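Local coordinates for DNA ligase (Enterobacteria phage T7, PDB 1A0I), which catalyses the ATP-dependent sealing of nicks in duplex DNA, probably through a covalent enzyme-adenylate intermediate, and serves phage DNA replication, at residues R71-R74 / L75-D79; R284-M287 / D288-T291; A297-S300 / Q301-F304. All coordinates share one frame; numbering follows the deposited sequence.

Interaction 1 (R71-R74 / L75-D79)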
loop_
_atom_site.group_PDB
_atom_site.type_symbol
_atom_site.label_atom_id
_atom_site.label_comp_id
_atom_site.label_asym_id
_atom_site.label_seq_id
_atom_site.Cartn_x
_atom_site.Cartn_y
_atom_site.Cartn_z
ATOM N N ARG A 71 21.076 -0.196 -22.412
ATOM C CA ARG A 71 21.287 0.502 -21.149
ATOM C C ARG A 71 21.249 -0.405 -19.943
ATOM O O ARG A 71 21.791 -0.029 -18.903
ATOM C CB ARG A 71 20.274 1.593 -20.963
ATOM C CG ARG A 71 20.522 2.684 -21.985
ATOM C CD ARG A 71 19.320 3.587 -21.932
ATOM N NE ARG A 71 18.075 2.911 -22.306
ATOM C CZ ARG A 71 16.858 3.419 -22.046
ATOM N NH1 ARG A 71 16.736 4.578 -21.417
ATOM N NH2 ARG A 71 15.743 2.796 -22.426
ATOM N N TRP A 72 20.729 -1.629 -20.086
ATOM C CA TRP A 72 20.798 -2.590 -19.005
ATOM C C TRP A 72 22.188 -3.160 -18.951
ATOM O O TRP A 72 22.671 -3.389 -17.847
ATOM C CB TRP A 72 19.787 -3.740 -19.180
ATOM C CG TRP A 72 18.354 -3.355 -18.782
ATOM C CD1 TRP A 72 17.343 -3.443 -19.698
ATOM C CD2 TRP A 72 17.905 -2.891 -17.559
ATOM N NE1 TRP A 72 16.265 -3.046 -19.060
ATOM C CE2 TRP A 72 16.530 -2.710 -17.792
ATOM C CE3 TRP A 72 18.438 -2.597 -16.305
ATOM C CZ2 TRP A 72 15.682 -2.228 -16.783
ATOM C CZ3 TRP A 72 17.594 -2.119 -15.301
ATOM C CH2 TRP A 72 16.229 -1.925 -15.528
ATOM N N LYS A 73 22.859 -3.319 -20.100
ATOM C CA LYS A 73 24.224 -3.829 -20.183
ATOM C C LYS A 73 25.163 -2.864 -19.489
ATOM O O LYS A 73 25.992 -3.265 -18.665
ATOM C CB LYS A 73 24.705 -3.979 -21.647
ATOM C CG LYS A 73 26.064 -4.670 -21.772
ATOM C CD LYS A 73 25.961 -6.133 -21.295
ATOM C CE LYS A 73 27.286 -6.875 -21.406
ATOM N NZ LYS A 73 27.245 -8.215 -20.847
ATOM N N ARG A 74 25.003 -1.582 -19.825
ATOM C CA ARG A 74 25.816 -0.527 -19.250
ATOM C C ARG A 74 25.574 -0.425 -17.762
ATOM O O ARG A 74 26.581 -0.334 -17.072
ATOM C CB ARG A 74 25.522 0.821 -19.931
ATOM C CG ARG A 74 25.740 0.664 -21.437
ATOM C CD ARG A 74 25.442 1.927 -22.193
ATOM N NE ARG A 74 26.612 2.768 -22.119
ATOM C CZ ARG A 74 27.504 2.820 -23.102
ATOM N NH1 ARG A 74 27.320 2.102 -24.207
ATOM N NH2 ARG A 74 28.561 3.610 -22.967
ATOM N N LEU A 75 24.322 -0.537 -17.278
ATOM C CA LEU A 75 23.979 -0.527 -15.855
ATOM C C LEU A 75 24.582 -1.717 -15.110
ATOM O O LEU A 75 25.029 -1.581 -13.966
ATOM C CB LEU A 75 22.438 -0.538 -15.664
ATOM C CG LEU A 75 21.822 -0.296 -14.263
ATOM C CD1 LEU A 75 20.391 0.207 -14.395
ATOM C CD2 LEU A 75 21.876 -1.564 -13.451
ATOM N N LEU A 76 24.564 -2.918 -15.687
ATOM C CA LEU A 76 25.205 -4.063 -15.059
ATOM C C LEU A 76 26.729 -3.897 -14.983
ATOM O O LEU A 76 27.382 -4.271 -13.999
ATOM C CB LEU A 76 24.827 -5.297 -15.858
ATOM C CG LEU A 76 23.606 -6.139 -15.463
ATOM C CD1 LEU A 76 22.525 -5.285 -14.882
ATOM C CD2 LEU A 76 23.054 -6.830 -16.707
ATOM N N ASN A 77 27.367 -3.314 -15.999
ATOM C CA ASN A 77 28.814 -3.162 -15.998
ATOM C C ASN A 77 29.258 -2.177 -14.952
ATOM O O ASN A 77 30.214 -2.503 -14.249
ATOM C CB ASN A 77 29.303 -2.736 -17.372
ATOM C CG ASN A 77 29.326 -3.947 -18.290
ATOM O OD1 ASN A 77 29.069 -5.104 -17.917
ATOM N ND2 ASN A 77 29.561 -3.773 -19.574
ATOM N N ASP A 78 28.533 -1.081 -14.751
ATOM C CA ASP A 78 28.712 -0.092 -13.685
ATOM C C ASP A 78 29.156 -0.659 -12.345
ATOM O O ASP A 78 28.558 -1.616 -11.828
ATOM C CB ASP A 78 27.407 0.645 -13.439
ATOM C CG ASP A 78 27.515 1.978 -12.740
ATOM O OD1 ASP A 78 28.008 2.061 -11.634
ATOM O OD2 ASP A 78 27.094 2.968 -13.297
ATOM N N ASP A 79 30.219 -0.079 -11.805
ATOM C CA ASP A 79 30.825 -0.423 -10.524
ATOM C C ASP A 79 29.834 -0.548 -9.396
ATOM O O ASP A 79 29.837 -1.487 -8.607
ATOM C CB ASP A 79 31.817 0.623 -10.097
ATOM C CG ASP A 79 33.115 0.471 -10.845
ATOM O OD1 ASP A 79 33.778 -0.538 -10.609
ATOM O OD2 ASP A 79 33.435 1.344 -11.658
HETATM O O HOH W 1 27.315 -7.871 -17.690
#
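Leu75 meets Trp72 along one flank of a helix. The two side chains lie next to each other and point the same way. The CD1 methyl of Leu75 approaches the benzo half of the indole obliquely, with Trp72 CZ3 3.7 Å from Leu75 CD1. Leu75 CG is anti to the backbone N (chi1 -170°), which sends the branch toward the indole. Leu75 N donates to Arg71 O at 3.1 Å. Leu76 comes next. Its N donates to Trp72 O at 2.9 Å, and its methyls gather round the same carbonyl, with Leu76 CD1 3.5 Å from Trp72 O. These bonds belong to helix 70-77, a short helix that follows edge strand 67-68 in the nucleotidyltransferase domain. Its inner side packs on helix 166-183 and strand 86-95: Leu75 touches Leu179 and Phe87, while the Trp72 ring also meets Phe184. On the outer side, Asn77 N donates to Lys73 O at 3.0 Å. Asn77 is also tied to Lys73 by a water, which accepts from Lys73 NZ at 3.2 Å and donates to Asn77 OD1 at 3.3 Å. One turn of helix is thus spanned by a backbone bond and a water bridge. Asp78 is the first residue to leave helical geometry, yet its N still donates to Arg74 O at 3.1 Å. The Asp78 carboxylate turns to Arg80 in a salt bridge and to the hydroxyl of Tyr183. Lys84 NZ is hydrogen-bonded to the carbonyls of Leu76, Asn77 and Asp78.

Interaction 2 (R284-M287 / D288-T291)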
loop_
_atom_site.group_PDB
_atom_site.type_symbol
_atom_site.label_atom_id
_atom_site.label_comp_id
_atom_site.label_asym_id
_atom_site.label_seq_id
_atom_site.Cartn_x
_atom_site.Cartn_y
_atom_site.Cartn_z
ATOM N N ARG A 284 -10.155 11.533 6.247
ATOM C CA ARG A 284 -10.003 12.982 6.325
ATOM C C ARG A 284 -11.034 13.447 5.343
ATOM O O ARG A 284 -11.927 14.175 5.721
ATOM C CB ARG A 284 -8.718 13.637 5.802
ATOM C CG ARG A 284 -8.529 15.062 6.298
ATOM C CD ARG A 284 -7.567 15.002 7.488
ATOM N NE ARG A 284 -6.196 14.668 7.090
ATOM C CZ ARG A 284 -5.191 14.451 7.955
ATOM N NH1 ARG A 284 -5.379 14.506 9.290
ATOM N NH2 ARG A 284 -3.980 14.192 7.430
ATOM N N ALA A 285 -11.066 12.908 4.128
ATOM C CA ALA A 285 -12.067 13.286 3.149
ATOM C C ALA A 285 -13.431 12.821 3.659
ATOM O O ALA A 285 -14.386 13.589 3.669
ATOM C CB ALA A 285 -11.764 12.622 1.804
ATOM N N LEU A 286 -13.544 11.620 4.220
ATOM C CA LEU A 286 -14.805 11.183 4.777
ATOM C C LEU A 286 -15.092 11.975 6.066
ATOM O O LEU A 286 -16.231 12.353 6.298
ATOM C CB LEU A 286 -14.680 9.705 5.006
ATOM C CG LEU A 286 -15.730 8.743 4.475
ATOM C CD1 LEU A 286 -16.002 9.008 3.012
ATOM C CD2 LEU A 286 -15.229 7.325 4.676
ATOM N N MET A 287 -14.109 12.289 6.918
ATOM C CA MET A 287 -14.294 13.147 8.102
ATOM C C MET A 287 -14.946 14.486 7.793
ATOM O O MET A 287 -16.019 14.788 8.316
ATOM C CB MET A 287 -12.994 13.520 8.779
ATOM C CG MET A 287 -12.353 12.572 9.757
ATOM S SD MET A 287 -10.671 13.108 10.149
ATOM C CE MET A 287 -9.913 11.524 10.129
ATOM N N ASP A 288 -14.357 15.259 6.880
ATOM C CA ASP A 288 -14.835 16.584 6.535
ATOM C C ASP A 288 -16.157 16.490 5.801
ATOM O O ASP A 288 -16.968 17.387 5.937
ATOM C CB ASP A 288 -13.738 17.285 5.708
ATOM C CG ASP A 288 -12.465 17.524 6.555
ATOM O OD1 ASP A 288 -12.433 18.451 7.363
ATOM O OD2 ASP A 288 -11.498 16.768 6.451
ATOM N N GLU A 289 -16.501 15.407 5.091
ATOM C CA GLU A 289 -17.788 15.220 4.406
ATOM C C GLU A 289 -18.890 14.954 5.445
ATOM O O GLU A 289 -19.930 15.622 5.469
ATOM C CB GLU A 289 -17.670 14.037 3.455
ATOM C CG GLU A 289 -18.661 13.905 2.314
ATOM C CD GLU A 289 -18.625 12.519 1.655
ATOM O OE1 GLU A 289 -19.173 11.557 2.213
ATOM O OE2 GLU A 289 -18.052 12.409 0.570
ATOM N N PHE A 290 -18.644 14.036 6.387
ATOM C CA PHE A 290 -19.556 13.722 7.486
ATOM C C PHE A 290 -19.824 14.900 8.418
ATOM O O PHE A 290 -20.954 15.038 8.903
ATOM C CB PHE A 290 -19.008 12.572 8.330
ATOM C CG PHE A 290 -18.980 11.231 7.630
ATOM C CD1 PHE A 290 -19.686 11.017 6.445
ATOM C CD2 PHE A 290 -18.243 10.206 8.200
ATOM C CE1 PHE A 290 -19.663 9.774 5.831
ATOM C CE2 PHE A 290 -18.219 8.961 7.583
ATOM C CZ PHE A 290 -18.930 8.748 6.407
ATOM N N THR A 291 -18.838 15.749 8.721
ATOM C CA THR A 291 -19.079 16.917 9.555
ATOM C C THR A 291 -19.992 17.869 8.835
ATOM O O THR A 291 -20.942 18.275 9.499
ATOM C CB THR A 291 -17.837 17.730 9.905
ATOM O OG1 THR A 291 -16.707 16.923 10.194
ATOM C CG2 THR A 291 -18.214 18.552 11.115
#
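Arg284 O accepts from Asp288 N at 2.9 Å and opens a run of i to i+4 bonds that continues from Ala285 O to Glu289 N, Leu286 O to Phe290 N and Met287 O to Thr291 N. Arg284 is the N-cap residue. Its side chain runs beside that of Asp288, pointing the same way. The touch is made by the aliphatic part: Arg284 CG lies 3.4 Å from Asp288 OD2, whereas the guanidinium stays away from the carboxyl group, with Arg284 NE 5.7 Å from Asp288 OD2. Leu286 and Phe290 also lie alongside each other. Leu286 CG rests 3.7 Å from Phe290 CZ, at the far end of the ring. The near end of the same ring is covered on one face by Leu286 O, 3.2 Å above its plane and offset toward the rim. That carbonyl oxygen therefore takes the Phe290 N-H and also contacts the ring. Thr291 grips Met287 O twice. Thr291 OG1 donates to Met287 O at 2.9 Å from above the carbonyl plane, in addition to the backbone bond. Thr291 OG1 stands anti to its own carbonyl carbon (chi1 -40°), which turns the hydroxyl back toward the preceding turn. Beyond the segments, Phe290 meets Phe267 at an oblique angle and Tyr321 and Phe344 edge-to-face. The arrangement is the first two turns of helix 285-298, the helix that joins the third and fourth strands of the C-terminal domain, as in an OB fold.

Interaction 3 (A297-S300 / Q301-F304)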
loop_
_atom_site.group_PDB
_atom_site.type_symbol
_atom_site.label_atom_id
_atom_site.label_comp_id
_atom_site.label_asym_id
_atom_site.label_seq_id
_atom_site.Cartn_x
_atom_site.Cartn_y
_atom_site.Cartn_z
ATOM N N ALA A 297 -27.494 19.655 9.234
ATOM C CA ALA A 297 -28.665 19.060 9.836
ATOM C C ALA A 297 -28.886 19.784 11.160
ATOM O O ALA A 297 -29.990 20.257 11.429
ATOM C CB ALA A 297 -28.415 17.566 10.055
ATOM N N THR A 298 -27.844 20.007 11.948
ATOM C CA THR A 298 -27.911 20.738 13.190
ATOM C C THR A 298 -28.203 22.214 12.940
ATOM O O THR A 298 -28.702 22.902 13.846
ATOM C CB THR A 298 -26.592 20.578 13.913
ATOM O OG1 THR A 298 -26.205 19.208 13.861
ATOM C CG2 THR A 298 -26.716 21.081 15.342
ATOM N N LEU A 299 -27.922 22.780 11.755
ATOM C CA LEU A 299 -28.265 24.166 11.510
ATOM C C LEU A 299 -29.741 24.388 11.190
ATOM O O LEU A 299 -30.139 25.521 10.911
ATOM C CB LEU A 299 -27.352 24.761 10.413
ATOM C CG LEU A 299 -25.921 25.016 10.937
ATOM C CD1 LEU A 299 -25.112 25.829 9.952
ATOM C CD2 LEU A 299 -25.992 25.767 12.249
ATOM N N SER A 300 -30.605 23.374 11.378
ATOM C CA SER A 300 -32.019 23.651 11.552
ATOM C C SER A 300 -32.328 23.578 13.075
ATOM O O SER A 300 -33.147 22.848 13.638
ATOM C CB SER A 300 -32.881 22.671 10.758
ATOM O OG SER A 300 -33.741 23.468 9.929
ATOM N N GLN A 301 -31.442 24.308 13.752
ATOM C CA GLN A 301 -31.538 24.853 15.098
ATOM C C GLN A 301 -30.784 26.198 15.037
ATOM O O GLN A 301 -31.217 27.170 15.639
ATOM C CB GLN A 301 -30.843 23.986 16.120
ATOM C CG GLN A 301 -31.789 23.024 16.817
ATOM C CD GLN A 301 -31.016 21.983 17.582
ATOM O OE1 GLN A 301 -30.436 22.249 18.619
ATOM N NE2 GLN A 301 -30.917 20.768 17.082
ATOM N N TRP A 302 -29.807 26.305 14.108
ATOM C CA TRP A 302 -28.686 27.244 13.999
ATOM C C TRP A 302 -28.022 27.346 15.351
ATOM O O TRP A 302 -28.481 27.922 16.331
ATOM C CB TRP A 302 -28.988 28.706 13.560
ATOM C CG TRP A 302 -27.791 29.684 13.789
ATOM C CD1 TRP A 302 -27.899 30.694 14.728
ATOM C CD2 TRP A 302 -26.536 29.690 13.211
ATOM N NE1 TRP A 302 -26.754 31.324 14.759
ATOM C CE2 TRP A 302 -25.918 30.763 13.884
ATOM C CE3 TRP A 302 -25.800 28.989 12.268
ATOM C CZ2 TRP A 302 -24.597 31.144 13.622
ATOM C CZ3 TRP A 302 -24.479 29.343 11.998
ATOM C CH2 TRP A 302 -23.879 30.417 12.664
ATOM N N GLY A 303 -26.875 26.700 15.408
ATOM C CA GLY A 303 -26.080 26.665 16.607
ATOM C C GLY A 303 -24.861 25.882 16.225
ATOM O O GLY A 303 -23.799 26.426 15.949
ATOM N N PHE A 304 -25.163 24.601 16.004
ATOM C CA PHE A 304 -24.156 23.578 15.752
ATOM C C PHE A 304 -23.064 23.505 16.846
ATOM O O PHE A 304 -21.991 24.119 16.793
ATOM C CB PHE A 304 -23.481 23.774 14.356
ATOM C CG PHE A 304 -22.489 22.654 14.060
ATOM C CD1 PHE A 304 -22.853 21.315 14.230
ATOM C CD2 PHE A 304 -21.185 22.970 13.703
ATOM C CE1 PHE A 304 -21.919 20.301 14.043
ATOM C CE2 PHE A 304 -20.255 21.954 13.516
ATOM C CZ PHE A 304 -20.619 20.623 13.681
#
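Leu299 and Trp302 lie side by side and point the same way. The isobutyl end of Leu299 meets the benzo part of the indole. Leu299 CD1 sits at the ring edge, in the ring plane, 4.0 Å from Trp302 CE3. The CD2 branch comes in obliquely and is the nearer of the two to the same CE3 atom. This methyl has further neighbours in the turn: Leu299 CD2 is 3.4 Å from Gly303 N and 3.8 Å from Phe304 CB. One leucine branch thus touches three consecutive residues of the turn. Thr298 and Phe304 are turned differently, crossing at about a right angle. Thr298 CB stands at the edge of the phenyl ring, near its plane, 3.8 Å from Phe304 CD1. Thr298 CG2 reaches the backbone instead and lies 3.6 Å from Phe304 CA. With Phe304 CG anti to the backbone N (chi1 -177°), the ring swings back toward Thr298. Gln301 CB lies 3.3 Å from Thr298 O, while Gln301 NE2 is hydrogen-bonded to Cys316 O. Ser300 N is hydrogen-bonded to Ala297 O at 3.2 Å, an i to i+3 link where the helix runs out. Trp302 and Phe304 both have positive phi, and the chain doubles back here. The indole is largely exposed and touches a crystal neighbour, which may influence its pose. The turn closes the C-terminal end of helix 285-298 in the OB-type domain. Phe304 folds back onto that helix at Thr291, Val294 and Lys295, and it touches Trp253 and Lys263 from loops next to strands 242-252 and 266-270.

Interactions 2 and 3 belong to the same helix, 285-298, one at its start and the other at its end. Their centres are 18 Å apart. They touch through packing of Thr291 CG2 on Phe304 CZ, 4.1 Å apart, so the returning loop reaches the second turn of the helix. Interaction 1 stands alone in the nucleotidyltransferase domain, on the other side of the chain's centre. Its centre is about 49 Å from that of interaction 2 and about 67 Å from that of interaction 3. ATP is bound in the nucleotidyltransferase domain. Interaction 1 lies on a peripheral helix of that domain, and interactions 2 and 3 lie in the OB-type domain.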